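Local coordinates for NAD-dependent formate dehydrogenase gamma subunit (Cupriavidus necator, PDB 6VW7), which carries a [2Fe-2S] cluster in a thioredoxin-like fold and pairs with the beta subunit of NAD-dependent formate dehydrogenase, probably taking part in electron transfer with NAD(H), at residues T15-A18 against A19-A23; D47-V50 against P51-R55; V138-E142 against Q143-Y147; P28-L31 against L32-H36. All blocks are in the same frame, centred on the assembly; numbering follows the deposited sequence.

Contact 1: T15-A18 against A19-A23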
ATOM      1  N   THR A  15     -30.737  11.788 -14.186  1.00 33.50           N
ATOM      2  CA  THR A  15     -30.789  13.130 -13.603  1.00 32.85           C
ATOM      3  C   THR A  15     -29.737  13.301 -12.514  1.00 30.35           C
ATOM      4  O   THR A  15     -29.058  14.330 -12.452  1.00 29.85           O
ATOM      5  CB  THR A  15     -32.190  13.435 -13.042  1.00 32.94           C
ATOM      6  OG1 THR A  15     -33.195  13.162 -14.024  1.00 35.50           O
ATOM      7  CG2 THR A  15     -32.301  14.895 -12.656  1.00 34.15           C
ATOM      8  N   ARG A  16     -29.588  12.305 -11.640  1.00 31.28           N
ATOM      9  CA  ARG A  16     -28.561  12.401 -10.611  1.00 32.45           C
ATOM     10  C   ARG A  16     -27.163  12.437 -11.224  1.00 31.24           C
ATOM     11  O   ARG A  16     -26.281  13.132 -10.706  1.00 27.85           O
ATOM     12  CB  ARG A  16     -28.698  11.244  -9.612  1.00 40.34           C
ATOM     13  CG  ARG A  16     -29.911  11.408  -8.664  1.00 50.32           C
ATOM     14  CD  ARG A  16     -29.547  11.143  -7.189  1.00 54.53           C
ATOM     15  NE  ARG A  16     -28.094  11.152  -6.977  1.00 56.94           N
ATOM     16  CZ  ARG A  16     -27.507  10.960  -5.797  1.00 56.86           C
ATOM     17  NH1 ARG A  16     -28.244  10.751  -4.709  1.00 57.45           N
ATOM     18  NH2 ARG A  16     -26.185  10.994  -5.705  1.00 52.97           N
ATOM     19  N   ILE A  17     -26.947  11.717 -12.332  1.00 29.48           N
ATOM     20  CA  ILE A  17     -25.639  11.753 -12.995  1.00 27.50           C
ATOM     21  C   ILE A  17     -25.307  13.167 -13.462  1.00 29.28           C
ATOM     22  O   ILE A  17     -24.173  13.638 -13.302  1.00 28.96           O
ATOM     23  CB  ILE A  17     -25.595  10.752 -14.164  1.00 30.37           C
ATOM     24  CG1 ILE A  17     -25.551   9.316 -13.641  1.00 31.01           C
ATOM     25  CG2 ILE A  17     -24.370  11.012 -15.062  1.00 31.28           C
ATOM     26  CD1 ILE A  17     -25.756   8.253 -14.740  1.00 32.49           C
ATOM     27  N   ALA A  18     -26.297  13.875 -14.025  1.00 29.66           N
ATOM     28  CA  ALA A  18     -26.059  15.246 -14.466  1.00 30.53           C
ATOM     29  C   ALA A  18     -25.683  16.147 -13.292  1.00 29.03           C
ATOM     30  O   ALA A  18     -24.828  17.029 -13.422  1.00 27.63           O
ATOM     31  CB  ALA A  18     -27.301  15.784 -15.183  1.00 34.67           C
ATOM     32  N   ALA A  19     -26.322  15.946 -12.139  1.00 28.86           N
ATOM     33  CA  ALA A  19     -25.993  16.743 -10.959  1.00 29.20           C
ATOM     34  C   ALA A  19     -24.611  16.398 -10.427  1.00 27.19           C
ATOM     35  O   ALA A  19     -23.868  17.285  -9.987  1.00 26.92           O
ATOM     36  CB  ALA A  19     -27.037  16.526  -9.865  1.00 28.13           C
ATOM     37  N   ILE A  20     -24.288  15.107 -10.384  1.00 25.94           N
ATOM     38  CA  ILE A  20     -22.961  14.682  -9.952  1.00 27.81           C
ATOM     39  C   ILE A  20     -21.885  15.378 -10.782  1.00 28.85           C
ATOM     40  O   ILE A  20     -20.885  15.892 -10.251  1.00 26.11           O
ATOM     41  CB  ILE A  20     -22.834  13.150 -10.051  1.00 30.43           C
ATOM     42  CG1 ILE A  20     -23.607  12.444  -8.925  1.00 31.84           C
ATOM     43  CG2 ILE A  20     -21.362  12.731 -10.103  1.00 27.35           C
ATOM     44  CD1 ILE A  20     -23.775  10.943  -9.182  1.00 31.05           C
ATOM     45  N   VAL A  21     -22.085  15.406 -12.099  1.00 27.73           N
ATOM     46  CA  VAL A  21     -21.131  16.045 -13.004  1.00 26.61           C
ATOM     47  C   VAL A  21     -21.084  17.545 -12.742  1.00 28.22           C
ATOM     48  O   VAL A  21     -20.005  18.145 -12.656  1.00 28.42           O
ATOM     49  CB  VAL A  21     -21.520  15.736 -14.462  1.00 29.25           C
ATOM     50  CG1 VAL A  21     -20.724  16.570 -15.436  1.00 27.70           C
ATOM     51  CG2 VAL A  21     -21.400  14.238 -14.760  1.00 25.77           C
ATOM     52  N   ALA A  22     -22.265  18.170 -12.589  1.00 26.92           N
ATOM     53  CA  ALA A  22     -22.339  19.620 -12.433  1.00 27.87           C
ATOM     54  C   ALA A  22     -21.686  20.091 -11.138  1.00 28.87           C
ATOM     55  O   ALA A  22     -21.128  21.195 -11.094  1.00 29.39           O
ATOM     56  CB  ALA A  22     -23.799  20.088 -12.482  1.00 29.16           C
ATOM     57  N   ALA A  23     -21.785  19.301 -10.068  1.00 26.11           N
ATOM     58  CA  ALA A  23     -21.152  19.675  -8.808  1.00 27.28           C
ATOM     59  C   ALA A  23     -19.627  19.601  -8.899  1.00 28.20           C
ATOM     60  O   ALA A  23     -18.927  20.261  -8.118  1.00 26.67           O
ATOM     61  CB  ALA A  23     -21.633  18.759  -7.680  1.00 26.47           C
TER
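Ile17 and Val21 meet one turn apart on the buried side of helix 14-24. Their CG2 methyls face each other, Ile17 CG2 lying 4.4 Å from Val21 CG2. That is a loose touch, and the closer approach is to the backbone: Val21 CG2 sits 3.2 Å from Ile17 O. Val21 holds CG1 anti to its backbone N (chi1 170°), which leaves CG2 beside that N and turned back over the preceding turn. Ile20 packs in a similar way, with CG1 3.3 Å from Arg16 O. The frame under these side chains is a regular alpha-helix. Four successive i to i+4 bonds tie 15-18 to 19-22. The bond from Ile20 N to Arg16 O is short, at 2.8 Å, and straight, with 166° at the hydrogen. The bond from Ala19 N to Thr15 O is longer, at 3.2 Å. The helix is the first of the N-terminal helical part of the chain. Ile17 and Ile20 lean on helix 31-42, through Ile38 for Ile17 and through Glu37 and Thr41 for Ile20. Val21 reaches Ile53 and Ala56 of helix 50-57. The other side of the helix is much barer. Thr15, Ala19 and Ala22 are exposed there and add little beyond their backbone bonds. Arg16 lies at the margin between the two sides. Its guanidinium meets Ile20 CD1 at the edge, near its plane, with NH2 4.2 Å from that methyl. The Arg16 backbone N is bonded to Asp13 OD1, from a residue just ahead of the helix.

Contact 2: D47-V50 against P51-R55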
ATOM      1  N   ASP A  47     -23.145   4.224 -20.673  1.00 37.31           N
ATOM      2  CA  ASP A  47     -22.697   4.882 -21.898  1.00 38.18           C
ATOM      3  C   ASP A  47     -23.369   6.238 -22.067  1.00 35.97           C
ATOM      4  O   ASP A  47     -22.758   7.186 -22.575  1.00 35.39           O
ATOM      5  CB  ASP A  47     -22.991   3.995 -23.110  1.00 43.59           C
ATOM      6  CG  ASP A  47     -21.937   2.907 -23.326  1.00 48.59           C
ATOM      7  OD1 ASP A  47     -20.854   2.945 -22.694  1.00 47.17           O
ATOM      8  OD2 ASP A  47     -22.220   1.992 -24.131  1.00 51.55           O
ATOM      9  N   ALA A  48     -24.634   6.348 -21.650  1.00 34.43           N
ATOM     10  CA  ALA A  48     -25.365   7.596 -21.822  1.00 36.44           C
ATOM     11  C   ALA A  48     -24.824   8.723 -20.951  1.00 33.84           C
ATOM     12  O   ALA A  48     -25.177   9.882 -21.186  1.00 36.03           O
ATOM     13  CB  ALA A  48     -26.855   7.388 -21.531  1.00 38.77           C
ATOM     14  N   ALA A  49     -23.981   8.430 -19.964  1.00 31.22           N
ATOM     15  CA  ALA A  49     -23.390   9.508 -19.183  1.00 29.22           C
ATOM     16  C   ALA A  49     -22.228  10.181 -19.900  1.00 31.27           C
ATOM     17  O   ALA A  49     -21.882  11.320 -19.562  1.00 31.42           O
ATOM     18  CB  ALA A  49     -22.907   8.988 -17.833  1.00 28.16           C
ATOM     19  N   VAL A  50     -21.590   9.493 -20.850  1.00 31.13           N
ATOM     20  CA  VAL A  50     -20.375  10.036 -21.464  1.00 30.08           C
ATOM     21  C   VAL A  50     -20.618  11.390 -22.125  1.00 32.26           C
ATOM     22  O   VAL A  50     -19.840  12.323 -21.866  1.00 30.19           O
ATOM     23  CB  VAL A  50     -19.753   9.000 -22.412  1.00 31.47           C
ATOM     24  CG1 VAL A  50     -18.564   9.609 -23.174  1.00 33.25           C
ATOM     25  CG2 VAL A  50     -19.316   7.769 -21.603  1.00 29.42           C
ATOM     26  N   PRO A  51     -21.669  11.586 -22.938  1.00 35.42           N
ATOM     27  CA  PRO A  51     -21.879  12.928 -23.507  1.00 36.44           C
ATOM     28  C   PRO A  51     -22.060  14.000 -22.451  1.00 36.69           C
ATOM     29  O   PRO A  51     -21.626  15.141 -22.649  1.00 36.87           O
ATOM     30  CB  PRO A  51     -23.135  12.750 -24.377  1.00 39.44           C
ATOM     31  CG  PRO A  51     -23.162  11.290 -24.694  1.00 40.07           C
ATOM     32  CD  PRO A  51     -22.665  10.626 -23.452  1.00 36.66           C
ATOM     33  N   VAL A  52     -22.701  13.665 -21.330  1.00 34.63           N
ATOM     34  CA  VAL A  52     -22.902  14.650 -20.273  1.00 36.28           C
ATOM     35  C   VAL A  52     -21.564  15.038 -19.654  1.00 31.88           C
ATOM     36  O   VAL A  52     -21.266  16.223 -19.457  1.00 29.49           O
ATOM     37  CB  VAL A  52     -23.872  14.093 -19.214  1.00 36.46           C
ATOM     38  CG1 VAL A  52     -24.030  15.072 -18.049  1.00 35.30           C
ATOM     39  CG2 VAL A  52     -25.199  13.752 -19.860  1.00 35.79           C
ATOM     40  N   ILE A  53     -20.741  14.041 -19.344  1.00 29.87           N
ATOM     41  CA  ILE A  53     -19.417  14.315 -18.796  1.00 30.33           C
ATOM     42  C   ILE A  53     -18.594  15.126 -19.791  1.00 29.83           C
ATOM     43  O   ILE A  53     -18.033  16.172 -19.448  1.00 30.43           O
ATOM     44  CB  ILE A  53     -18.714  12.996 -18.433  1.00 29.88           C
ATOM     45  CG1 ILE A  53     -19.502  12.248 -17.355  1.00 29.46           C
ATOM     46  CG2 ILE A  53     -17.243  13.237 -18.053  1.00 27.98           C
ATOM     47  CD1 ILE A  53     -19.212  10.755 -17.321  1.00 30.49           C
ATOM     48  N   ALA A  54     -18.570  14.682 -21.052  1.00 28.75           N
ATOM     49  CA  ALA A  54     -17.742  15.325 -22.070  1.00 30.99           C
ATOM     50  C   ALA A  54     -18.068  16.806 -22.193  1.00 34.57           C
ATOM     51  O   ALA A  54     -17.167  17.654 -22.169  1.00 34.12           O
ATOM     52  CB  ALA A  54     -17.920  14.622 -23.416  1.00 32.65           C
ATOM     53  N   ARG A  55     -19.365  17.137 -22.317  1.00 36.30           N
ATOM     54  CA  ARG A  55     -19.772  18.531 -22.454  1.00 38.10           C
ATOM     55  C   ARG A  55     -19.349  19.362 -21.247  1.00 38.22           C
ATOM     56  O   ARG A  55     -18.875  20.492 -21.400  1.00 38.97           O
ATOM     57  CB  ARG A  55     -21.287  18.616 -22.663  1.00 42.37           C
ATOM     58  CG  ARG A  55     -21.852  20.013 -22.554  1.00 45.32           C
ATOM     59  CD  ARG A  55     -23.229  20.101 -23.209  1.00 49.65           C
ATOM     60  NE  ARG A  55     -23.932  21.327 -22.829  1.00 52.78           N
ATOM     61  CZ  ARG A  55     -24.921  21.872 -23.529  1.00 57.57           C
ATOM     62  NH1 ARG A  55     -25.324  21.306 -24.661  1.00 59.71           N
ATOM     63  NH2 ARG A  55     -25.504  22.987 -23.103  1.00 59.44           N
TER
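This is a local contact at the start of helix 50-57, where the loop after helix 31-42 winds into the helix. The motif is a helical N-terminus with proline in its first turn. Pro51 has no N-H to give, but in the first turn no helical i-4 carbonyl needs one. The first regular i to i+4 bonds come from the residues that follow. Ile53 N donates to Ala49 O at 3.0 Å, and Ala54 N donates to Val50 O at 2.8 Å. Both are nearly straight, with 169° at the hydrogen. Before them, Val50 N, at the helix start, is bonded to Asp47 O of the loop. The apolar side of the turn is carried by Ala49 and Ile53. Ile53 has CG1 beside its backbone N (chi1 -62°), and this lays the branch over the preceding turn. CG1 comes to 3.4 Å from Ala49 O, and the terminal CD1 reaches Ala49 CB at 4.1 Å. Ile53 is buried and also touches Leu31, Ile34, Leu35 and Ile38 of helix 31-42. Ala49 rests on Ile17 of helix 14-24. Val50 turns to another neighbour, helix 61-70, where it meets Val64 and Ile68. Asp47, Ala48 and Pro51 are exposed. On this outer side the proline ring lies against the loop carbonyls, with CD 3.6 Å from Asp47 O. Across the Val50-Pro51 peptide link the ring crowds the valine, with Pro51 CD 3.5 Å from Val50 CB.

Contact 3: V138-E142 against Q143-Y147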
ATOM      1  N   VAL A 138      -9.098 -11.710   0.209  1.00 27.89           N
ATOM      2  CA  VAL A 138     -10.319 -11.513  -0.565  1.00 29.46           C
ATOM      3  C   VAL A 138     -11.015 -10.269  -0.034  1.00 28.23           C
ATOM      4  O   VAL A 138     -11.028 -10.027   1.176  1.00 29.39           O
ATOM      5  CB  VAL A 138     -11.250 -12.745  -0.488  1.00 31.28           C
ATOM      6  CG1 VAL A 138     -12.618 -12.442  -1.107  1.00 32.31           C
ATOM      7  CG2 VAL A 138     -10.613 -13.940  -1.198  1.00 31.25           C
ATOM      8  N   MET A 139     -11.576  -9.471  -0.937  1.00 28.20           N
ATOM      9  CA  MET A 139     -12.414  -8.338  -0.570  1.00 30.31           C
ATOM     10  C   MET A 139     -13.797  -8.504  -1.187  1.00 31.94           C
ATOM     11  O   MET A 139     -13.914  -8.798  -2.381  1.00 34.46           O
ATOM     12  CB  MET A 139     -11.798  -7.012  -1.035  1.00 32.30           C
ATOM     13  CG  MET A 139     -12.570  -5.759  -0.528  1.00 34.23           C
ATOM     14  SD  MET A 139     -11.619  -4.251  -0.857  1.00 40.38           S
ATOM     15  CE  MET A 139     -11.143  -3.767   0.784  1.00 41.58           C
ATOM     16  N   VAL A 140     -14.837  -8.308  -0.381  1.00 32.88           N
ATOM     17  CA  VAL A 140     -16.217  -8.320  -0.855  1.00 38.17           C
ATOM     18  C   VAL A 140     -16.810  -6.957  -0.534  1.00 41.24           C
ATOM     19  O   VAL A 140     -16.997  -6.611   0.640  1.00 37.31           O
ATOM     20  CB  VAL A 140     -17.048  -9.446  -0.233  1.00 41.59           C
ATOM     21  CG1 VAL A 140     -18.420  -9.483  -0.890  1.00 42.91           C
ATOM     22  CG2 VAL A 140     -16.332 -10.781  -0.393  1.00 41.70           C
ATOM     23  N   GLY A 141     -17.094  -6.184  -1.575  1.00 44.93           N
ATOM     24  CA  GLY A 141     -17.457  -4.800  -1.403  1.00 47.85           C
ATOM     25  C   GLY A 141     -16.251  -4.078  -0.850  1.00 45.70           C
ATOM     26  O   GLY A 141     -15.263  -3.867  -1.556  1.00 46.78           O
ATOM     27  N   GLU A 142     -16.310  -3.718   0.427  1.00 43.56           N
ATOM     28  CA  GLU A 142     -15.152  -3.183   1.129  1.00 39.68           C
ATOM     29  C   GLU A 142     -14.808  -4.005   2.363  1.00 36.23           C
ATOM     30  O   GLU A 142     -14.031  -3.546   3.209  1.00 36.57           O
ATOM     31  CB  GLU A 142     -15.386  -1.701   1.467  1.00 43.62           C
ATOM     32  CG  GLU A 142     -15.571  -0.863   0.183  1.00 46.31           C
ATOM     33  CD  GLU A 142     -15.821   0.632   0.404  1.00 46.77           C
ATOM     34  OE1 GLU A 142     -16.090   1.060   1.550  1.00 46.50           O
ATOM     35  OE2 GLU A 142     -15.704   1.387  -0.593  1.00 46.89           O
ATOM     36  N   GLN A 143     -15.358  -5.212   2.489  1.00 32.84           N
ATOM     37  CA  GLN A 143     -15.061  -6.087   3.619  1.00 32.35           C
ATOM     38  C   GLN A 143     -13.916  -7.038   3.262  1.00 29.45           C
ATOM     39  O   GLN A 143     -14.025  -7.820   2.310  1.00 28.37           O
ATOM     40  CB  GLN A 143     -16.298  -6.875   4.034  1.00 37.24           C
ATOM     41  CG  GLN A 143     -17.521  -6.007   4.482  1.00 42.75           C
ATOM     42  CD  GLN A 143     -17.161  -4.558   4.874  1.00 51.01           C
ATOM     43  OE1 GLN A 143     -16.532  -4.310   5.907  1.00 51.79           O
ATOM     44  NE2 GLN A 143     -17.572  -3.602   4.041  1.00 53.75           N
ATOM     45  N   LEU A 144     -12.849  -7.012   4.053  1.00 30.55           N
ATOM     46  CA  LEU A 144     -11.677  -7.843   3.792  1.00 31.79           C
ATOM     47  C   LEU A 144     -11.752  -9.166   4.541  1.00 31.66           C
ATOM     48  O   LEU A 144     -12.358  -9.269   5.613  1.00 29.57           O
ATOM     49  CB  LEU A 144     -10.403  -7.118   4.201  1.00 30.10           C
ATOM     50  CG  LEU A 144     -10.100  -5.969   3.263  1.00 28.30           C
ATOM     51  CD1 LEU A 144      -9.235  -4.893   3.965  1.00 26.53           C
ATOM     52  CD2 LEU A 144      -9.450  -6.528   2.008  1.00 24.18           C
ATOM     53  N   HIS A 145     -11.126 -10.186   3.953  1.00 29.66           N
ATOM     54  CA  HIS A 145     -11.018 -11.498   4.573  1.00 28.36           C
ATOM     55  C   HIS A 145      -9.604 -11.987   4.333  1.00 27.47           C
ATOM     56  O   HIS A 145      -9.099 -11.868   3.217  1.00 25.44           O
ATOM     57  CB  HIS A 145     -12.049 -12.482   3.996  1.00 32.39           C
ATOM     58  CG  HIS A 145     -13.468 -12.032   4.184  1.00 37.51           C
ATOM     59  ND1 HIS A 145     -14.188 -12.306   5.328  1.00 38.94           N
ATOM     60  CD2 HIS A 145     -14.292 -11.313   3.384  1.00 38.58           C
ATOM     61  CE1 HIS A 145     -15.395 -11.778   5.224  1.00 40.32           C
ATOM     62  NE2 HIS A 145     -15.482 -11.164   4.056  1.00 40.13           N
ATOM     63  N   GLY A 146      -8.956 -12.479   5.388  1.00 30.29           N
ATOM     64  CA  GLY A 146      -7.609 -12.994   5.313  1.00 29.99           C
ATOM     65  C   GLY A 146      -7.596 -14.494   5.554  1.00 31.10           C
ATOM     66  O   GLY A 146      -8.562 -15.080   6.042  1.00 30.97           O
ATOM     67  N   TYR A 147      -6.452 -15.102   5.212  1.00 32.91           N
ATOM     68  CA  TYR A 147      -6.205 -16.536   5.395  1.00 32.00           C
ATOM     69  C   TYR A 147      -7.263 -17.379   4.691  1.00 32.13           C
ATOM     70  O   TYR A 147      -7.759 -18.362   5.241  1.00 33.30           O
ATOM     71  CB  TYR A 147      -6.136 -16.928   6.876  1.00 33.60           C
ATOM     72  CG  TYR A 147      -5.125 -16.182   7.725  1.00 34.19           C
ATOM     73  CD1 TYR A 147      -3.802 -16.060   7.334  1.00 32.48           C
ATOM     74  CD2 TYR A 147      -5.486 -15.667   8.962  1.00 36.16           C
ATOM     75  CE1 TYR A 147      -2.878 -15.383   8.132  1.00 31.87           C
ATOM     76  CE2 TYR A 147      -4.571 -14.999   9.757  1.00 34.45           C
ATOM     77  CZ  TYR A 147      -3.276 -14.860   9.342  1.00 32.74           C
ATOM     78  OH  TYR A 147      -2.381 -14.198  10.157  1.00 32.48           O
TER
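The imidazole ring of His145 has Val138 O at its edge, near the ring plane, with CD2 4.1 Å from that oxygen. Val140 CG2 approaches the same ring obliquely, 4.3 Å from CD2. The flat amide of Gln143 folds back toward the turn because its chain bends at chi2 (-19°). This brings NE2 to 3.3 Å from Glu142 C. The backbone is a tight beta hairpin: strands 138-140 and 143-145 run antiparallel, joined by a type II' turn from Val140 to Gln143. Strand 143-145 is an outermost strand of the chain's mixed sheet, with 138-140 between it and strand 82-87 of the thioredoxin-like fold. Gly141, at position i+1 of the turn, has the positive phi (66°) of that turn type. Val138 with His145 and Val140 with Gln143 are hydrogen-bonded pairs, each held by two bonds. Gln143 N gives Val140 O a 2.8 Å bond, although it stands above the carbonyl plane. Met139 and Leu144 form the non-hydrogen-bonded pair, and their side chains slant across each other on the face away from His145. A bend at chi3 brings Met139 CE over the leucine, a tight 3.5 Å from Leu144 CD2. Leu144 also packs on Leu129 and Gln131, residues of the [2Fe-2S] site, and on Ala17 of the beta subunit. On the other face Val140 and His145 both lie against Leu156 of helix 150-160. Glu142 O is buried without a polar partner.

Contact 4: P28-L31 against L32-H36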
ATOM      1  N   PRO A  28     -10.161  20.617 -10.438  1.00 29.46           N
ATOM      2  CA  PRO A  28      -8.970  20.271 -11.246  1.00 31.43           C
ATOM      3  C   PRO A  28      -8.872  18.769 -11.475  1.00 31.00           C
ATOM      4  O   PRO A  28      -8.815  17.979 -10.526  1.00 28.93           O
ATOM      5  CB  PRO A  28      -7.804  20.780 -10.389  1.00 34.15           C
ATOM      6  CG  PRO A  28      -8.407  21.841  -9.482  1.00 33.39           C
ATOM      7  CD  PRO A  28      -9.827  21.408  -9.233  1.00 32.18           C
ATOM      8  N   GLY A  29      -8.838  18.374 -12.746  1.00 28.57           N
ATOM      9  CA  GLY A  29      -8.809  16.958 -13.070  1.00 27.59           C
ATOM     10  C   GLY A  29     -10.035  16.212 -12.571  1.00 26.62           C
ATOM     11  O   GLY A  29      -9.930  15.138 -11.979  1.00 25.87           O
ATOM     12  N   ALA A  30     -11.219  16.751 -12.873  1.00 25.40           N
ATOM     13  CA  ALA A  30     -12.467  16.254 -12.307  1.00 25.37           C
ATOM     14  C   ALA A  30     -12.903  14.893 -12.843  1.00 24.90           C
ATOM     15  O   ALA A  30     -13.779  14.285 -12.230  1.00 26.75           O
ATOM     16  CB  ALA A  30     -13.587  17.276 -12.587  1.00 26.57           C
ATOM     17  N   LEU A  31     -12.339  14.400 -13.952  1.00 21.53           N
ATOM     18  CA  LEU A  31     -12.941  13.244 -14.622  1.00 23.91           C
ATOM     19  C   LEU A  31     -12.980  12.012 -13.717  1.00 25.45           C
ATOM     20  O   LEU A  31     -14.031  11.371 -13.592  1.00 26.12           O
ATOM     21  CB  LEU A  31     -12.223  12.932 -15.934  1.00 25.22           C
ATOM     22  CG  LEU A  31     -12.835  11.778 -16.735  1.00 27.37           C
ATOM     23  CD1 LEU A  31     -14.352  11.918 -16.810  1.00 28.92           C
ATOM     24  CD2 LEU A  31     -12.243  11.721 -18.147  1.00 27.57           C
ATOM     25  N   LEU A  32     -11.838  11.630 -13.110  1.00 23.38           N
ATOM     26  CA  LEU A  32     -11.844  10.448 -12.243  1.00 22.69           C
ATOM     27  C   LEU A  32     -12.739  10.606 -11.014  1.00 22.50           C
ATOM     28  O   LEU A  32     -13.423   9.630 -10.663  1.00 23.57           O
ATOM     29  CB  LEU A  32     -10.415  10.060 -11.822  1.00 22.21           C
ATOM     30  CG  LEU A  32      -9.798   8.955 -12.684  1.00 24.28           C
ATOM     31  CD1 LEU A  32      -9.477   9.509 -14.049  1.00 24.91           C
ATOM     32  CD2 LEU A  32      -8.526   8.314 -12.057  1.00 26.47           C
ATOM     33  N   PRO A  33     -12.720  11.729 -10.265  1.00 20.28           N
ATOM     34  CA  PRO A  33     -13.721  11.885  -9.186  1.00 22.73           C
ATOM     35  C   PRO A  33     -15.148  11.772  -9.688  1.00 23.97           C
ATOM     36  O   PRO A  33     -16.017  11.237  -8.983  1.00 23.88           O
ATOM     37  CB  PRO A  33     -13.420  13.279  -8.622  1.00 23.21           C
ATOM     38  CG  PRO A  33     -11.894  13.418  -8.853  1.00 22.01           C
ATOM     39  CD  PRO A  33     -11.685  12.788 -10.209  1.00 21.21           C
ATOM     40  N   ILE A  34     -15.424  12.276 -10.893  1.00 24.41           N
ATOM     41  CA  ILE A  34     -16.774  12.161 -11.445  1.00 26.39           C
ATOM     42  C   ILE A  34     -17.104  10.698 -11.719  1.00 25.37           C
ATOM     43  O   ILE A  34     -18.170  10.203 -11.338  1.00 23.86           O
ATOM     44  CB  ILE A  34     -16.908  13.015 -12.720  1.00 23.73           C
ATOM     45  CG1 ILE A  34     -16.976  14.497 -12.363  1.00 24.28           C
ATOM     46  CG2 ILE A  34     -18.123  12.584 -13.546  1.00 23.38           C
ATOM     47  CD1 ILE A  34     -16.970  15.432 -13.574  1.00 23.26           C
ATOM     48  N   LEU A  35     -16.182   9.980 -12.367  1.00 23.09           N
ATOM     49  CA  LEU A  35     -16.434   8.580 -12.696  1.00 23.62           C
ATOM     50  C   LEU A  35     -16.614   7.747 -11.432  1.00 25.39           C
ATOM     51  O   LEU A  35     -17.470   6.856 -11.389  1.00 28.08           O
ATOM     52  CB  LEU A  35     -15.290   8.022 -13.555  1.00 22.79           C
ATOM     53  CG  LEU A  35     -15.160   8.601 -14.972  1.00 24.06           C
ATOM     54  CD1 LEU A  35     -13.893   8.058 -15.706  1.00 22.62           C
ATOM     55  CD2 LEU A  35     -16.396   8.310 -15.781  1.00 26.24           C
ATOM     56  N   HIS A  36     -15.813   8.019 -10.395  1.00 23.65           N
ATOM     57  CA  HIS A  36     -15.986   7.342  -9.109  1.00 25.10           C
ATOM     58  C   HIS A  36     -17.369   7.603  -8.508  1.00 23.28           C
ATOM     59  O   HIS A  36     -18.026   6.684  -8.004  1.00 24.23           O
ATOM     60  CB  HIS A  36     -14.903   7.791  -8.129  1.00 24.37           C
ATOM     61  CG  HIS A  36     -13.586   7.096  -8.325  1.00 25.45           C
ATOM     62  ND1 HIS A  36     -13.459   5.723  -8.301  1.00 25.69           N
ATOM     63  CD2 HIS A  36     -12.343   7.586  -8.549  1.00 23.95           C
ATOM     64  CE1 HIS A  36     -12.190   5.398  -8.484  1.00 24.41           C
ATOM     65  NE2 HIS A  36     -11.495   6.509  -8.651  1.00 24.53           N
TER
HETATM   66  O   HOH W   1      -8.725  12.782 -12.130  1.00 21.34           O
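The start of helix 31-42, just after the loop from helix 14-24, is built round two side-chain pairs: Ala30 with Ile34 and Leu31 with Leu35. In the first, the terminal CD1 of Ile34 touches Ala30 CB at 4.0 Å. Ile34 CG1 leans back to 3.2 Å from Ala30 O. In the second pair Leu31 CD1 lies 3.9 Å from Leu35 CG. The two leucines have different first torsions. Leu31 has CG anti to its backbone N, while Leu35 has CG beside its own, which turns it back toward Leu31. The first helical bonds link the same residues. Ile34 N donates to Ala30 O, and Leu35 N donates to Leu31 O at 2.8 Å. This is where the chain turns into helix 31-42, with Pro33 near its start. Pro33 has no N-H to offer, and its ring carbon CD lies 3.3 Å from Ala30 O. Gly29, with positive phi (61°), lies in the loop two residues before the helix begins. A water lies 2.7 Å from Gly29 O, probably as donor, and accepts a weak bond from Leu32 N. The leucines belong to the core of the N-terminal helical part, where Leu31, Leu32 and Leu35 all touch Val67 of helix 61-70. The turn also borders the beta subunit: Pro28 O is bonded to Arg264 of that chain, and Leu32 packs on its Ser281.

In the fold
Contacts 1, 2 and 4 come from three successive helices that pack on one another, with centres 11 to 13 Å apart. Ile53 of contact 2 joins the set: its CG2 is 3.4 Å from Leu31 CD1 of contact 4, and its CG1 is 3.8 Å from Val21 CG2 of contact 1. Val21 CG2 in turn lies 3.9 Å from Ile34 CG2 of contact 4. Contact 3 stands apart in the cluster-binding part of the chain. Its centre is about 31 Å from that of contact 1 and about 26 Å from that of contact 4. Contact 3 alone nears the [2Fe-2S] cluster, with the Leu144 side chain about 7 Å away. Contacts 3 and 4 both touch the beta subunit.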